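PDB 1JMX: amine Dehydrogenase from Pseudomonas putida, which probably transfers electrons through its two bound heme c groups, as the alpha subunit of a quinohemoprotein amine dehydrogenase. Local coordinates for residues A168-Q171 with K172-K176; G77-Y80 with A81-R84. All coordinates share one frame; numbering follows the deposited sequence.

Contact 1: A168-Q171 with K172-K176; sequences AEWQ and KARPK
The indole of Trp170 carries the start of Arg174 on one face. Arg174 CA lies 4.2 Å from the centroid of the six-membered ring of Trp170, only 12° off the ring normal, a CH-pi contact that CB extends over the same face. Pro175 approaches the benzo end of the ring obliquely, its CD 3.7 Å from Trp170 CH2, and the two side chains cross at about a right angle. Farther out, the guanidinium of Arg174 is inclined 22° to the indole plane; Arg174 NE comes within 3.9 Å of Trp170 NE1, and Gln171 CG meets Arg174 NH2 at 3.7 Å.

With CG anti to the backbone N (chi1 179°), Trp170 sends its ring along the helix toward these later residues. Arg174 also starts out anti but its chain bends at chi3, which keeps its polar end beside the pyrrole part of the indole. The indole NE1 donates a hydrogen bond to Asn234 O, Tyr236 meets the ring with its plane steeply inclined, and Arg174 NH1 makes a weak hydrogen bond to Asp66 O. A leucine in place of Trp170 would probably leave Asn234 O without this donor and remove the ring face under Arg174 and the apolar contact with Pro175 CD.

The backbone gives one clear helical bond, Ala173 N to Glu169 O at 3.2 Å, the donor standing above the carbonyl plane. Arg174 is then the first residue to leave helical angles. Together these features mark the C-terminal end of helix 165-173, where Trp170 of the last turn packs against Arg174, the first non-helical residue, and Pro175 directly after it, and joins that end to the turn between barrel strands 223-233 and 237-244.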
ATOM      1  N   ALA A 168      15.685 -25.943  15.472  1.00 22.26           N
ATOM      2  CA  ALA A 168      15.940 -27.303  15.937  1.00 24.80           C
ATOM      3  C   ALA A 168      15.972 -27.348  17.462  1.00 25.76           C
ATOM      4  O   ALA A 168      15.345 -28.214  18.085  1.00 26.27           O
ATOM      5  CB  ALA A 168      17.270 -27.813  15.363  1.00 23.78           C
ATOM      6  N   GLU A 169      16.690 -26.392  18.051  1.00 27.38           N
ATOM      7  CA  GLU A 169      16.829 -26.288  19.499  1.00 28.64           C
ATOM      8  C   GLU A 169      15.577 -25.777  20.176  1.00 27.83           C
ATOM      9  O   GLU A 169      15.405 -25.945  21.385  1.00 29.02           O
ATOM     10  CB  GLU A 169      18.031 -25.422  19.852  1.00 31.93           C
ATOM     11  CG  GLU A 169      19.340 -26.177  19.682  1.00 38.55           C
ATOM     12  CD  GLU A 169      20.571 -25.304  19.829  1.00 42.23           C
ATOM     13  OE1 GLU A 169      21.416 -25.314  18.896  1.00 44.27           O
ATOM     14  OE2 GLU A 169      20.707 -24.628  20.881  1.00 46.08           O
ATOM     15  N   TRP A 170      14.713 -25.130  19.403  1.00 25.49           N
ATOM     16  CA  TRP A 170      13.467 -24.642  19.948  1.00 24.09           C
ATOM     17  C   TRP A 170      12.458 -25.794  20.031  1.00 25.49           C
ATOM     18  O   TRP A 170      11.707 -25.893  20.997  1.00 24.59           O
ATOM     19  CB  TRP A 170      12.897 -23.500  19.113  1.00 21.65           C
ATOM     20  CG  TRP A 170      11.613 -23.037  19.678  1.00 18.02           C
ATOM     21  CD1 TRP A 170      10.379 -23.187  19.132  1.00 17.29           C
ATOM     22  CD2 TRP A 170      11.420 -22.428  20.957  1.00 17.81           C
ATOM     23  NE1 TRP A 170       9.425 -22.717  19.994  1.00 17.80           N
ATOM     24  CE2 TRP A 170      10.035 -22.244  21.123  1.00 16.59           C
ATOM     25  CE3 TRP A 170      12.285 -22.023  21.983  1.00 18.26           C
ATOM     26  CZ2 TRP A 170       9.488 -21.672  22.275  1.00 17.98           C
ATOM     27  CZ3 TRP A 170      11.743 -21.453  23.129  1.00 17.87           C
ATOM     28  CH2 TRP A 170      10.355 -21.284  23.265  1.00 16.82           C
ATOM     29  N   GLN A 171      12.449 -26.658  19.016  1.00 27.31           N
ATOM     30  CA  GLN A 171      11.543 -27.801  18.985  1.00 29.31           C
ATOM     31  C   GLN A 171      11.757 -28.737  20.176  1.00 30.47           C
ATOM     32  O   GLN A 171      10.846 -29.463  20.575  1.00 30.91           O
ATOM     33  CB  GLN A 171      11.722 -28.597  17.689  1.00 30.74           C
ATOM     34  CG  GLN A 171      11.231 -27.888  16.449  1.00 32.37           C
ATOM     35  CD  GLN A 171      11.302 -28.769  15.214  1.00 34.05           C
ATOM     36  OE1 GLN A 171      10.339 -29.477  14.881  1.00 34.32           O
ATOM     37  NE2 GLN A 171      12.450 -28.739  14.528  1.00 33.98           N
ATOM     38  N   LYS A 172      12.975 -28.749  20.712  1.00 31.70           N
ATOM     39  CA  LYS A 172      13.295 -29.591  21.858  1.00 34.05           C
ATOM     40  C   LYS A 172      13.089 -28.868  23.188  1.00 34.02           C
ATOM     41  O   LYS A 172      12.572 -29.458  24.142  1.00 35.95           O
ATOM     42  CB  LYS A 172      14.733 -30.115  21.765  1.00 36.03           C
ATOM     43  CG  LYS A 172      14.969 -31.147  20.653  1.00 38.80           C
ATOM     44  CD  LYS A 172      14.599 -32.589  21.055  1.00 42.23           C
ATOM     45  CE  LYS A 172      13.093 -32.808  21.266  1.00 43.56           C
ATOM     46  NZ  LYS A 172      12.698 -32.886  22.723  1.00 44.22           N
ATOM     47  N   ALA A 173      13.454 -27.588  23.237  1.00 32.99           N
ATOM     48  CA  ALA A 173      13.327 -26.796  24.456  1.00 31.16           C
ATOM     49  C   ALA A 173      12.003 -26.060  24.617  1.00 31.08           C
ATOM     50  O   ALA A 173      11.838 -25.318  25.577  1.00 32.52           O
ATOM     51  CB  ALA A 173      14.493 -25.810  24.563  1.00 31.00           C
ATOM     52  N   ARG A 174      11.060 -26.272  23.704  1.00 30.82           N
ATOM     53  CA  ARG A 174       9.750 -25.611  23.744  1.00 30.77           C
ATOM     54  C   ARG A 174       8.911 -25.993  24.966  1.00 31.76           C
ATOM     55  O   ARG A 174       8.510 -27.153  25.114  1.00 32.93           O
ATOM     56  CB  ARG A 174       8.967 -25.963  22.482  1.00 29.50           C
ATOM     57  CG  ARG A 174       7.586 -25.362  22.401  1.00 30.83           C
ATOM     58  CD  ARG A 174       6.791 -26.011  21.282  1.00 32.06           C
ATOM     59  NE  ARG A 174       7.617 -26.156  20.088  1.00 33.12           N
ATOM     60  CZ  ARG A 174       7.198 -26.659  18.933  1.00 34.27           C
ATOM     61  NH1 ARG A 174       5.947 -27.086  18.785  1.00 34.08           N
ATOM     62  NH2 ARG A 174       8.035 -26.698  17.907  1.00 35.51           N
ATOM     63  N   PRO A 175       8.579 -25.009  25.829  1.00 31.50           N
ATOM     64  CA  PRO A 175       7.775 -25.267  27.034  1.00 31.25           C
ATOM     65  C   PRO A 175       6.302 -25.554  26.739  1.00 31.09           C
ATOM     66  O   PRO A 175       5.789 -25.207  25.672  1.00 30.91           O
ATOM     67  CB  PRO A 175       7.925 -23.965  27.820  1.00 30.74           C
ATOM     68  CG  PRO A 175       7.985 -22.939  26.722  1.00 31.46           C
ATOM     69  CD  PRO A 175       8.949 -23.584  25.743  1.00 30.73           C
ATOM     70  N   LYS A 176       5.616 -26.171  27.695  1.00 31.33           N
ATOM     71  CA  LYS A 176       4.194 -26.474  27.526  1.00 31.91           C
ATOM     72  C   LYS A 176       3.361 -25.296  28.031  1.00 30.45           C
ATOM     73  O   LYS A 176       3.899 -24.350  28.613  1.00 29.34           O
ATOM     74  CB  LYS A 176       3.829 -27.782  28.256  1.00 34.35           C
ATOM     75  CG  LYS A 176       2.356 -28.201  28.138  1.00 37.40           C
ATOM     76  CD  LYS A 176       2.092 -29.617  28.664  1.00 40.04           C
ATOM     77  CE  LYS A 176       2.680 -29.835  30.052  1.00 41.34           C
ATOM     78  NZ  LYS A 176       2.089 -31.017  30.743  1.00 41.88           N
TER

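Contact 2: G77-Y80 with A81-R84; sequences GVRY and AMER
Arg79 meets Met82 and Glu83 on the next turn of the chain. The methyl CE of Met82 sits over one face of the Arg79 guanidinium, 3.6 Å from NH1, brought back toward it by the bend at chi3 of Met82 (-82°). Glu83 OE2 lies near the guanidinium plane at its edge but stays 4.1 Å from Arg79 NE, beyond a salt bridge. Water 1, in the guanidinium plane, fills the interval: it accepts from Arg79 NH2 at 2.8 Å and reaches Glu83 OE2 at 2.6 Å, while water 2 links Arg79 NE to Glu83 OE2 through two weak bonds.

Tyr80 has its CG between the backbone N and the carbonyl carbon (chi1 58°), which brings ring atom CD2 to 3.3 Å from Ala81 N. Its hydroxyl is hydrogen-bonded to Glu90. Ala81 N gives a weak bond to Val78 O, closing the first of two successive type I turns, 78-81 and 81-84; Ala81 itself packs on Ala107 of helix 107-110. Bridging the junction of the two turns, Glu83 N donates to Arg79 O at 3.0 Å.

Both charges also have direct partners outside the turns: Arg79 NH1 forms a salt bridge to Glu237 and Glu83 OE1 one to Arg85, so the water-mediated pairing of Arg79 with Glu83 probably supplements stronger partners and helps balance charge in this mostly buried place.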
ATOM      1  N   GLY A  77      13.400  -8.429  16.290  1.00 18.66           N
ATOM      2  CA  GLY A  77      13.478  -7.236  15.464  1.00 16.17           C
ATOM      3  C   GLY A  77      12.351  -7.007  14.471  1.00 14.94           C
ATOM      4  O   GLY A  77      12.261  -5.925  13.893  1.00 14.93           O
ATOM      5  N   VAL A  78      11.506  -8.009  14.251  1.00 13.30           N
ATOM      6  CA  VAL A  78      10.393  -7.859  13.316  1.00 12.55           C
ATOM      7  C   VAL A  78       9.034  -8.168  13.958  1.00 12.51           C
ATOM      8  O   VAL A  78       8.033  -8.347  13.258  1.00 13.18           O
ATOM      9  CB  VAL A  78      10.603  -8.686  11.992  1.00 12.62           C
ATOM     10  CG1 VAL A  78      11.632  -8.010  11.105  1.00 10.92           C
ATOM     11  CG2 VAL A  78      11.047 -10.105  12.290  1.00 12.30           C
ATOM     12  N   ARG A  79       8.987  -8.155  15.290  1.00 11.10           N
ATOM     13  CA  ARG A  79       7.751  -8.433  16.002  1.00 11.14           C
ATOM     14  C   ARG A  79       6.710  -7.314  15.886  1.00 10.46           C
ATOM     15  O   ARG A  79       5.529  -7.541  16.130  1.00 10.65           O
ATOM     16  CB  ARG A  79       8.036  -8.776  17.469  1.00 11.39           C
ATOM     17  CG  ARG A  79       8.872 -10.047  17.651  1.00 10.06           C
ATOM     18  CD  ARG A  79       8.860 -10.539  19.097  1.00  9.25           C
ATOM     19  NE  ARG A  79       7.506 -10.855  19.546  1.00  9.33           N
ATOM     20  CZ  ARG A  79       6.882 -12.001  19.296  1.00 11.89           C
ATOM     21  NH1 ARG A  79       7.490 -12.959  18.614  1.00 12.41           N
ATOM     22  NH2 ARG A  79       5.619 -12.165  19.660  1.00 11.67           N
ATOM     23  N   TYR A  80       7.148  -6.123  15.482  1.00 11.08           N
ATOM     24  CA  TYR A  80       6.254  -4.978  15.314  1.00 10.63           C
ATOM     25  C   TYR A  80       5.147  -5.241  14.300  1.00 11.27           C
ATOM     26  O   TYR A  80       4.083  -4.625  14.366  1.00 12.03           O
ATOM     27  CB  TYR A  80       7.031  -3.721  14.902  1.00 10.81           C
ATOM     28  CG  TYR A  80       7.828  -3.846  13.617  1.00 10.74           C
ATOM     29  CD1 TYR A  80       9.178  -4.187  13.650  1.00 11.71           C
ATOM     30  CD2 TYR A  80       7.234  -3.634  12.368  1.00 11.77           C
ATOM     31  CE1 TYR A  80       9.922  -4.320  12.481  1.00 12.24           C
ATOM     32  CE2 TYR A  80       7.973  -3.764  11.180  1.00 11.64           C
ATOM     33  CZ  TYR A  80       9.315  -4.110  11.252  1.00 13.08           C
ATOM     34  OH  TYR A  80      10.062  -4.264  10.110  1.00 13.70           O
ATOM     35  N   ALA A  81       5.406  -6.146  13.356  1.00 12.17           N
ATOM     36  CA  ALA A  81       4.428  -6.501  12.320  1.00 12.15           C
ATOM     37  C   ALA A  81       3.228  -7.234  12.922  1.00 11.09           C
ATOM     38  O   ALA A  81       2.082  -6.915  12.608  1.00 10.80           O
ATOM     39  CB  ALA A  81       5.088  -7.350  11.226  1.00 10.54           C
ATOM     40  N   MET A  82       3.504  -8.207  13.791  1.00 11.76           N
ATOM     41  CA  MET A  82       2.448  -8.975  14.456  1.00 12.89           C
ATOM     42  C   MET A  82       1.759  -8.091  15.492  1.00 13.28           C
ATOM     43  O   MET A  82       0.572  -8.254  15.770  1.00 12.78           O
ATOM     44  CB  MET A  82       3.022 -10.215  15.150  1.00 11.40           C
ATOM     45  CG  MET A  82       3.625 -11.251  14.214  1.00 12.43           C
ATOM     46  SD  MET A  82       4.388 -12.638  15.091  1.00 13.67           S
ATOM     47  CE  MET A  82       5.962 -11.925  15.495  1.00  8.88           C
ATOM     48  N   GLU A  83       2.518  -7.149  16.045  1.00 13.12           N
ATOM     49  CA  GLU A  83       2.018  -6.224  17.049  1.00 11.90           C
ATOM     50  C   GLU A  83       1.271  -5.053  16.427  1.00 12.14           C
ATOM     51  O   GLU A  83       0.829  -4.146  17.124  1.00 12.18           O
ATOM     52  CB  GLU A  83       3.168  -5.748  17.938  1.00 12.97           C
ATOM     53  CG  GLU A  83       3.780  -6.883  18.768  1.00 14.23           C
ATOM     54  CD  GLU A  83       5.066  -6.493  19.478  1.00 15.67           C
ATOM     55  OE1 GLU A  83       5.601  -5.404  19.199  1.00 16.93           O
ATOM     56  OE2 GLU A  83       5.559  -7.286  20.300  1.00 13.94           O
ATOM     57  N   ARG A  84       1.129  -5.090  15.106  1.00 12.27           N
ATOM     58  CA  ARG A  84       0.403  -4.072  14.357  1.00 12.79           C
ATOM     59  C   ARG A  84       0.890  -2.645  14.560  1.00 12.20           C
ATOM     60  O   ARG A  84       0.090  -1.714  14.650  1.00 13.33           O
ATOM     61  CB  ARG A  84      -1.103  -4.156  14.651  1.00 13.81           C
ATOM     62  CG  ARG A  84      -1.743  -5.511  14.346  1.00 16.76           C
ATOM     63  CD  ARG A  84      -1.642  -5.865  12.871  1.00 16.20           C
ATOM     64  NE  ARG A  84      -2.422  -4.960  12.033  1.00 17.35           N
ATOM     65  CZ  ARG A  84      -2.367  -4.940  10.704  1.00 18.22           C
ATOM     66  NH1 ARG A  84      -1.568  -5.773  10.050  1.00 18.03           N
ATOM     67  NH2 ARG A  84      -3.121  -4.091  10.024  1.00 18.70           N
TER
HETATM   68  O   HOH W   1       4.824  -9.723  20.841  1.00 17.26           O
HETATM   69  O   HOH W   2       7.449  -9.202  22.270  1.00 25.69           O

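How the contacts relate
Both contacts are local, and each closes no more than a short turn of chain; they follow one another without nesting or crossing. Contact 2 comes first, within the loop between helices 54-67 and 94-100 in the haem-binding part of the sequence. The chain then runs through helices 94-100, 107-110, 116-129 and 144-159 before reaching contact 1 at the end of helix 165-173, shortly before strand 182-190 opens the eight-stranded barrel. The centres of contact 1 and contact 2 are about 22 Å apart, and the nearest atoms of contact 1 and contact 2 about 10 Å apart. Each faces the barrel: residues 77-84 meet strands 237-244 and 247-256, whereas 168-176 reach the turn preceding 237-244.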